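Endo-1,3-beta-glucanase, family GH16 (Zobellia galactanivorans, PDB 4CTE) probably hydrolyses internal beta-1,3 linkages of glucans such as laminarin, this chain being the glycoside hydrolase family 16 domain of a longer protein. Local coordinates at residues Trp95-Met100 / Leu199-Val204; Trp99-Asn104 / Pro111-Ile116. The protein carries 1 engineered substitution. One frame throughout, in Å; residues are numbered along the deposited sequence.

Contact 1: residues Trp95-Met100 / Leu199-Val204. With GS1 (1-thio-beta-D-glucopyranose), chain C; GS1 (1-thio-beta-D-glucopyranose), chain B; GOL (glycerol), chain H.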
loop_
_atom_site.group_PDB
_atom_site.type_symbol
_atom_site.label_atom_id
_atom_site.label_comp_id
_atom_site.label_asym_id
_atom_site.label_seq_id
_atom_site.Cartn_x
_atom_site.Cartn_y
_atom_site.Cartn_z
ATOM N N TRP A 95 1.130 4.213 9.970
ATOM C CA TRP A 95 0.233 3.432 9.144
ATOM C C TRP A 95 0.787 3.206 7.773
ATOM O O TRP A 95 0.335 3.837 6.792
ATOM C CB TRP A 95 -1.131 4.109 9.052
ATOM C CG TRP A 95 -2.099 3.396 8.141
ATOM C CD1 TRP A 95 -1.950 2.143 7.552
ATOM C CD2 TRP A 95 -3.412 3.876 7.681
ATOM N NE1 TRP A 95 -3.042 1.827 6.787
ATOM C CE2 TRP A 95 -3.955 2.821 6.820
ATOM C CE3 TRP A 95 -4.158 5.026 7.888
ATOM C CZ2 TRP A 95 -5.190 2.939 6.208
ATOM C CZ3 TRP A 95 -5.404 5.131 7.264
ATOM C CH2 TRP A 95 -5.904 4.113 6.445
ATOM N N PRO A 96 1.763 2.311 7.667
ATOM C CA PRO A 96 2.333 1.985 6.363
ATOM C C PRO A 96 1.361 1.159 5.490
ATOM O O PRO A 96 0.466 0.443 6.027
ATOM C CB PRO A 96 3.521 1.154 6.737
ATOM C CG PRO A 96 3.015 0.387 7.966
ATOM C CD PRO A 96 2.337 1.470 8.735
ATOM N N ALA A 97 1.552 1.228 4.167
ATOM C CA ALA A 97 0.704 0.447 3.248
ATOM C C ALA A 97 1.415 0.191 1.948
ATOM O O ALA A 97 2.200 1.017 1.507
ATOM C CB ALA A 97 -0.635 1.137 2.975
ATOM N N PHE A 98 1.124 -0.968 1.362
ATOM C CA PHE A 98 1.614 -1.441 0.059
ATOM C C PHE A 98 0.338 -1.907 -0.604
ATOM O O PHE A 98 -0.281 -2.922 -0.171
ATOM C CB PHE A 98 2.598 -2.564 0.241
ATOM C CG PHE A 98 2.928 -3.333 -1.040
ATOM C CD1 PHE A 98 3.191 -2.671 -2.275
ATOM C CD2 PHE A 98 3.102 -4.727 -0.974
ATOM C CE1 PHE A 98 3.542 -3.425 -3.432
ATOM C CE2 PHE A 98 3.434 -5.477 -2.107
ATOM C CZ PHE A 98 3.673 -4.827 -3.347
ATOM N N TRP A 99 -0.070 -1.171 -1.636
ATOM C CA TRP A 99 -1.396 -1.349 -2.164
ATOM C C TRP A 99 -1.523 -0.978 -3.610
ATOM O O TRP A 99 -0.537 -0.580 -4.235
ATOM C CB TRP A 99 -2.371 -0.556 -1.264
ATOM C CG TRP A 99 -2.083 0.906 -1.078
ATOM C CD1 TRP A 99 -0.934 1.503 -0.546
ATOM C CD2 TRP A 99 -3.048 2.000 -1.255
ATOM N NE1 TRP A 99 -1.103 2.864 -0.428
ATOM C CE2 TRP A 99 -2.352 3.229 -0.855
ATOM C CE3 TRP A 99 -4.392 2.078 -1.710
ATOM C CZ2 TRP A 99 -2.976 4.473 -0.905
ATOM C CZ3 TRP A 99 -5.013 3.346 -1.768
ATOM C CH2 TRP A 99 -4.307 4.518 -1.378
ATOM N N MET A 100 -2.732 -1.144 -4.148
ATOM C CA MET A 100 -3.007 -0.940 -5.568
ATOM C C MET A 100 -4.356 -0.303 -5.753
ATOM O O MET A 100 -5.268 -0.561 -4.968
ATOM C CB MET A 100 -2.973 -2.282 -6.321
ATOM C CG MET A 100 -1.711 -3.115 -6.081
ATOM S SD MET A 100 -1.666 -4.607 -7.068
ATOM C CE MET A 100 -1.205 -3.972 -8.703
ATOM N N LEU A 199 0.984 1.499 -5.135
ATOM C CA LEU A 199 1.342 2.597 -4.229
ATOM C C LEU A 199 2.144 2.079 -3.038
ATOM O O LEU A 199 1.962 0.914 -2.585
ATOM C CB LEU A 199 0.112 3.376 -3.719
ATOM C CG LEU A 199 -0.896 3.959 -4.735
ATOM C CD1 LEU A 199 -1.928 2.900 -5.103
ATOM C CD2 LEU A 199 -1.550 5.229 -4.170
ATOM N N LEU A 200 3.043 2.922 -2.547
ATOM C CA LEU A 200 3.754 2.688 -1.283
ATOM C C LEU A 200 3.653 3.969 -0.491
ATOM O O LEU A 200 3.860 5.048 -1.060
ATOM C CB LEU A 200 5.224 2.344 -1.493
ATOM C CG LEU A 200 5.506 0.914 -1.934
ATOM C CD1 LEU A 200 6.926 0.858 -2.459
ATOM C CD2 LEU A 200 5.254 -0.083 -0.774
ATOM N N ASN A 201 3.309 3.892 0.794
ATOM C CA ASN A 201 3.339 5.081 1.634
ATOM C C ASN A 201 3.434 4.718 3.111
ATOM O O ASN A 201 3.281 3.522 3.497
ATOM C CB ASN A 201 2.063 5.911 1.426
ATOM C CG ASN A 201 0.855 5.222 2.034
ATOM O OD1 ASN A 201 0.341 4.277 1.461
ATOM N ND2 ASN A 201 0.428 5.669 3.216
ATOM N N MET A 202 3.659 5.754 3.928
ATOM C CA MET A 202 3.502 5.622 5.379
ATOM C C MET A 202 2.772 6.871 5.923
ATOM O O MET A 202 3.325 7.976 5.936
ATOM C CB MET A 202 4.808 5.398 6.127
ATOM C CG MET A 202 4.536 5.004 7.598
ATOM S SD MET A 202 5.926 4.148 8.407
ATOM C CE MET A 202 7.285 5.291 8.068
ATOM N N ALA A 203 1.524 6.671 6.317
ATOM C CA ALA A 203 0.719 7.752 6.853
ATOM C C ALA A 203 1.047 7.883 8.348
ATOM O O ALA A 203 1.578 6.928 8.977
ATOM C CB ALA A 203 -0.748 7.448 6.592
ATOM N N VAL A 204 0.754 9.059 8.927
ATOM C CA VAL A 204 0.939 9.291 10.355
ATOM C C VAL A 204 -0.436 9.712 10.786
ATOM O O VAL A 204 -0.902 10.756 10.356
ATOM C CB VAL A 204 2.005 10.362 10.741
ATOM C CG1 VAL A 204 2.093 10.467 12.250
ATOM C CG2 VAL A 204 3.358 9.969 10.178
HETATM C C1 GS1 C . -8.053 1.714 4.172
HETATM S S1 GS1 C . -8.618 1.712 5.842
HETATM C C2 GS1 C . -8.599 2.957 3.498
HETATM O O2 GS1 C . -10.024 3.029 3.406
HETATM C C3 GS1 C . -8.120 2.774 2.116
HETATM C C4 GS1 C . -6.667 3.014 2.281
HETATM O O4 GS1 C . -6.237 3.298 0.978
HETATM C C5 GS1 C . -6.151 1.699 2.818
HETATM O O5 GS1 C . -6.614 1.698 4.178
HETATM C C6 GS1 C . -4.641 1.541 2.632
HETATM O O6 GS1 C . -4.175 0.858 3.788
HETATM C C1 GS1 B . -8.859 5.440 0.562
HETATM S S1 GS1 B . -8.054 4.411 1.781
HETATM C C2 GS1 B . -9.693 6.603 1.167
HETATM O O2 GS1 B . -10.676 6.096 2.067
HETATM C C3 GS1 B . -10.355 7.334 -0.026
HETATM O O3 GS1 B . -11.268 8.413 0.401
HETATM C C4 GS1 B . -9.267 7.732 -1.114
HETATM O O4 GS1 B . -9.906 8.303 -2.250
HETATM C C5 GS1 B . -8.388 6.517 -1.557
HETATM O O5 GS1 B . -7.820 5.889 -0.366
HETATM C C6 GS1 B . -7.297 6.775 -2.632
HETATM O O6 GS1 B . -6.241 7.602 -2.128
HETATM C C1 GOL H . -3.819 6.227 2.752
HETATM O O1 GOL H . -5.210 6.096 2.574
HETATM C C2 GOL H . -3.236 4.889 3.049
HETATM O O2 GOL H . -2.157 4.766 2.139
HETATM C C3 GOL H . -2.747 4.919 4.506
HETATM O O3 GOL H . -1.526 4.242 4.759
#

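Contact 2: residues Trp99-Asn104 / Pro111-Ile116. With GS1 (1-thio-beta-D-glucopyranose), chain C; GS1 (1-thio-beta-D-glucopyranose), chain B.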
loop_
_atom_site.group_PDB
_atom_site.type_symbol
_atom_site.label_atom_id
_atom_site.label_comp_id
_atom_site.label_asym_id
_atom_site.label_seq_id
_atom_site.Cartn_x
_atom_site.Cartn_y
_atom_site.Cartn_z
ATOM N N TRP A 99 -0.070 -1.171 -1.636
ATOM C CA TRP A 99 -1.396 -1.349 -2.164
ATOM C C TRP A 99 -1.523 -0.978 -3.610
ATOM O O TRP A 99 -0.537 -0.580 -4.235
ATOM C CB TRP A 99 -2.371 -0.556 -1.264
ATOM C CG TRP A 99 -2.083 0.906 -1.078
ATOM C CD1 TRP A 99 -0.934 1.503 -0.546
ATOM C CD2 TRP A 99 -3.048 2.000 -1.255
ATOM N NE1 TRP A 99 -1.103 2.864 -0.428
ATOM C CE2 TRP A 99 -2.352 3.229 -0.855
ATOM C CE3 TRP A 99 -4.392 2.078 -1.710
ATOM C CZ2 TRP A 99 -2.976 4.473 -0.905
ATOM C CZ3 TRP A 99 -5.013 3.346 -1.768
ATOM C CH2 TRP A 99 -4.307 4.518 -1.378
ATOM N N MET A 100 -2.732 -1.144 -4.148
ATOM C CA MET A 100 -3.007 -0.940 -5.568
ATOM C C MET A 100 -4.356 -0.303 -5.753
ATOM O O MET A 100 -5.268 -0.561 -4.968
ATOM C CB MET A 100 -2.973 -2.282 -6.321
ATOM C CG MET A 100 -1.711 -3.115 -6.081
ATOM S SD MET A 100 -1.666 -4.607 -7.068
ATOM C CE MET A 100 -1.205 -3.972 -8.703
ATOM N N LEU A 101 -4.453 0.522 -6.787
ATOM C CA LEU A 101 -5.680 1.192 -7.177
ATOM C C LEU A 101 -5.896 1.010 -8.642
ATOM O O LEU A 101 -4.925 0.989 -9.402
ATOM C CB LEU A 101 -5.604 2.681 -6.878
ATOM C CG LEU A 101 -5.726 3.125 -5.421
ATOM C CD1 LEU A 101 -5.374 4.619 -5.334
ATOM C CD2 LEU A 101 -7.123 2.854 -4.846
ATOM N N GLY A 102 -7.156 0.889 -9.050
ATOM C CA GLY A 102 -7.485 0.767 -10.485
ATOM C C GLY A 102 -7.109 2.020 -11.253
ATOM O O GLY A 102 -7.297 3.164 -10.765
ATOM N N ASN A 103 -6.546 1.813 -12.440
ATOM C CA ASN A 103 -6.244 2.909 -13.373
ATOM C C ASN A 103 -7.406 3.845 -13.625
ATOM O O ASN A 103 -7.213 5.046 -13.758
ATOM C CB ASN A 103 -5.817 2.366 -14.745
ATOM C CG ASN A 103 -4.401 1.890 -14.762
ATOM O OD1 ASN A 103 -3.661 2.044 -13.789
ATOM N ND2 ASN A 103 -3.996 1.323 -15.886
ATOM N N ASN A 104 -8.617 3.280 -13.641
ATOM C CA ASN A 104 -9.824 4.049 -13.958
ATOM C C ASN A 104 -10.284 4.962 -12.821
ATOM O O ASN A 104 -11.339 5.556 -12.950
ATOM C CB ASN A 104 -10.947 3.119 -14.451
ATOM C CG ASN A 104 -11.420 2.150 -13.378
ATOM O OD1 ASN A 104 -10.869 2.091 -12.256
ATOM N ND2 ASN A 104 -12.456 1.385 -13.714
ATOM N N PRO A 111 -14.661 4.181 -4.163
ATOM C CA PRO A 111 -14.038 2.849 -4.347
ATOM C C PRO A 111 -14.361 2.155 -5.675
ATOM O O PRO A 111 -13.892 1.029 -5.882
ATOM C CB PRO A 111 -14.612 2.031 -3.182
ATOM C CG PRO A 111 -15.933 2.653 -2.890
ATOM C CD PRO A 111 -15.956 4.053 -3.455
ATOM N N ALA A 112 -15.117 2.819 -6.562
ATOM C CA ALA A 112 -15.526 2.220 -7.835
ATOM C C ALA A 112 -14.325 1.723 -8.684
ATOM O O ALA A 112 -14.433 0.721 -9.364
ATOM C CB ALA A 112 -16.447 3.166 -8.617
ATOM N N CYS A 113 -13.162 2.369 -8.548
ATOM C CA CYS A 113 -11.927 1.941 -9.220
ATOM C C CYS A 113 -11.377 0.617 -8.698
ATOM O O CYS A 113 -10.637 -0.039 -9.403
ATOM C CB CYS A 113 -10.828 3.000 -9.099
ATOM S SG CYS A 113 -10.385 3.346 -7.392
ATOM N N GLY A 114 -11.740 0.244 -7.472
ATOM C CA GLY A 114 -11.225 -0.968 -6.848
ATOM C C GLY A 114 -9.893 -0.662 -6.181
ATOM O O GLY A 114 -9.097 0.215 -6.600
ATOM N N GLU A 115 -9.638 -1.390 -5.115
ATOM C CA GLU A 115 -8.439 -1.178 -4.336
ATOM C C GLU A 115 -8.008 -2.493 -3.767
ATOM O O GLU A 115 -8.831 -3.200 -3.192
ATOM C CB GLU A 115 -8.699 -0.146 -3.200
ATOM C CG GLU A 115 -7.559 -0.034 -2.200
ATOM C CD GLU A 115 -7.735 1.004 -1.108
ATOM O OE1 GLU A 115 -8.583 1.919 -1.201
ATOM O OE2 GLU A 115 -6.960 0.913 -0.147
ATOM N N ILE A 116 -6.722 -2.809 -3.946
ATOM C CA ILE A 116 -6.108 -4.002 -3.358
ATOM C C ILE A 116 -5.005 -3.571 -2.360
ATOM O O ILE A 116 -3.901 -3.119 -2.759
ATOM C CB ILE A 116 -5.516 -5.019 -4.399
ATOM C CG1 ILE A 116 -6.539 -5.416 -5.487
ATOM C CG2 ILE A 116 -4.926 -6.246 -3.660
ATOM C CD1 ILE A 116 -5.906 -6.172 -6.635
HETATM C C1 GS1 C . -8.053 1.714 4.172
HETATM S S1 GS1 C . -8.618 1.712 5.842
HETATM C C2 GS1 C . -8.599 2.957 3.498
HETATM O O2 GS1 C . -10.024 3.029 3.406
HETATM C C3 GS1 C . -8.120 2.774 2.116
HETATM C C4 GS1 C . -6.667 3.014 2.281
HETATM O O4 GS1 C . -6.237 3.298 0.978
HETATM C C5 GS1 C . -6.151 1.699 2.818
HETATM O O5 GS1 C . -6.614 1.698 4.178
HETATM C C6 GS1 C . -4.641 1.541 2.632
HETATM O O6 GS1 C . -4.175 0.858 3.788
HETATM C C1 GS1 B . -8.859 5.440 0.562
HETATM S S1 GS1 B . -8.054 4.411 1.781
HETATM C C2 GS1 B . -9.693 6.603 1.167
HETATM O O2 GS1 B . -10.676 6.096 2.067
HETATM C C3 GS1 B . -10.355 7.334 -0.026
HETATM O O3 GS1 B . -11.268 8.413 0.401
HETATM C C4 GS1 B . -9.267 7.732 -1.114
HETATM O O4 GS1 B . -9.906 8.303 -2.250
HETATM C C5 GS1 B . -8.388 6.517 -1.557
HETATM O O5 GS1 B . -7.820 5.889 -0.366
HETATM C C6 GS1 B . -7.297 6.775 -2.632
HETATM O O6 GS1 B . -6.241 7.602 -2.128
#

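Contact 1: residues Trp95-Met100 / Leu199-Val204
Residues Trp-95 to Met-100 and Leu-199 to Val-204 are adjacent antiparallel strands, their axes 4.4 Å apart at closest approach and their directions 162° apart. Two backbone hydrogen bonds close each of the pairs Trp-95/Ala-203, Ala-97/Asn-201 and Trp-99/Leu-199. Pro-96, with no N-H to give, falls opposite Met-202 in a non-hydrogen-bonded pair, as Phe-98 does with Leu-200. These four side chains share one apolar face, where Leu-200 CD2 lies 3.6 Å from CD1 of Phe-98 and strands 80-87 and 220-231 complete the packing.

The other face carries two indoles and an amide, with sugar and a glycerol, probably from the crystallisation liquor, bound against them. With CG between the backbone N and the carbonyl carbon (chi1 56°), the Trp-99 indole presents one face to Leu-199, whose CB makes a CH-pi contact 3.7 Å from the centroid of the five-membered ring. NE1 of Trp-99 donates to OD1 of Asn-201 at 2.8 Å, the ring and amide planes standing 72° apart. The same amide gives ND2 to glycerol O3 at 2.9 Å, while glycerol C3 sits 3.3 Å above the plane of the Trp-95 ring. Trp-95 NE1 reaches O6 of the chain C thioglucose only weakly. Such an aromatic-lined concave face, backed by an apolar interior, is characteristic of the substrate cleft in the GH16 beta-jelly-roll sandwich.

Contact 2: residues Trp99-Asn104 / Pro111-Ile116
Trp-99 and Glu-115 meet at an angle, the indole and carboxylate planes turned 43° apart. Glu-115 has CG anti to its backbone nitrogen (chi1 171°) and is extended beyond it, which brings the carboxylate beside the benzene half of the indole; CG of Glu-115 lies 3.8 Å from CE3 of Trp-99. OE1 is held by the indole N-H of Trp-110. OE2 accepts a bond from O4 of the chain C thioglucose, though the position of OE2 is less sure. That same sugar O4 stands 3.0 Å above the Trp-99 plane, towards the rim. With an alanine in place of Trp-99, the sugar O4 would probably lose the ring beneath it and OD1 of Asn-201 its indole donor.

Leu-101 lies alongside Glu-115, both side chains pointing the same way, with CD2 of Leu-101 3.8 Å from Glu-115 CB; its other methyl, CD1, approaches C6 of the chain B sugar. On the reverse face Met-100 CB and Ile-116 CB lie 4.2 Å apart, and Trp-163 packs against both residues. Two backbone bonds join this antiparallel pair. Further along, Gly-102 N donates to Gly-114 O at 3.2 Å, and Gly-102 CA makes a CA-H...O contact with Cys-113 O at 3.4 Å, close quarters that suit a glycine. The type I turn from Pro-111 ends at Gly-114, whose positive phi suits glycine. Cys-113 CB rests 3.3 Å from OD1 of Asn-104, whose ND2 bonds Glu-191, while helix 105-108 covers the cysteine. Glu-115, Ile-116 and Asp-117 match the start of the E-I-D-x-x-E signature of GH16, whose first Glu is the nucleophile, so Glu-115 probably fills that role; the sugars bound beside it are consistent with an active-site strand.

Overall arrangement
Strand 94-102 is common to both contacts: strand 196-204 flanks it in contact 1 and strand 115-117 in contact 2, so the three are neighbours in one sheet. Packing of Leu-199 CD1 on Leu-101 CG, 3.8 Å apart, joins the two regions directly. Both are buried, but the centre of contact 1 is about 4 Å from the centre of the chain, that of contact 2 about 11 Å. The first is a regular strand pair with an amide and indoles facing the cleft; the second pairs the end of strand 94-102 with a short strand that follows a type I turn, helix 105-108 linking the two along the chain, and brings a carboxylate to the sugar. Trp-99 belongs to both and meets both thioglucose units.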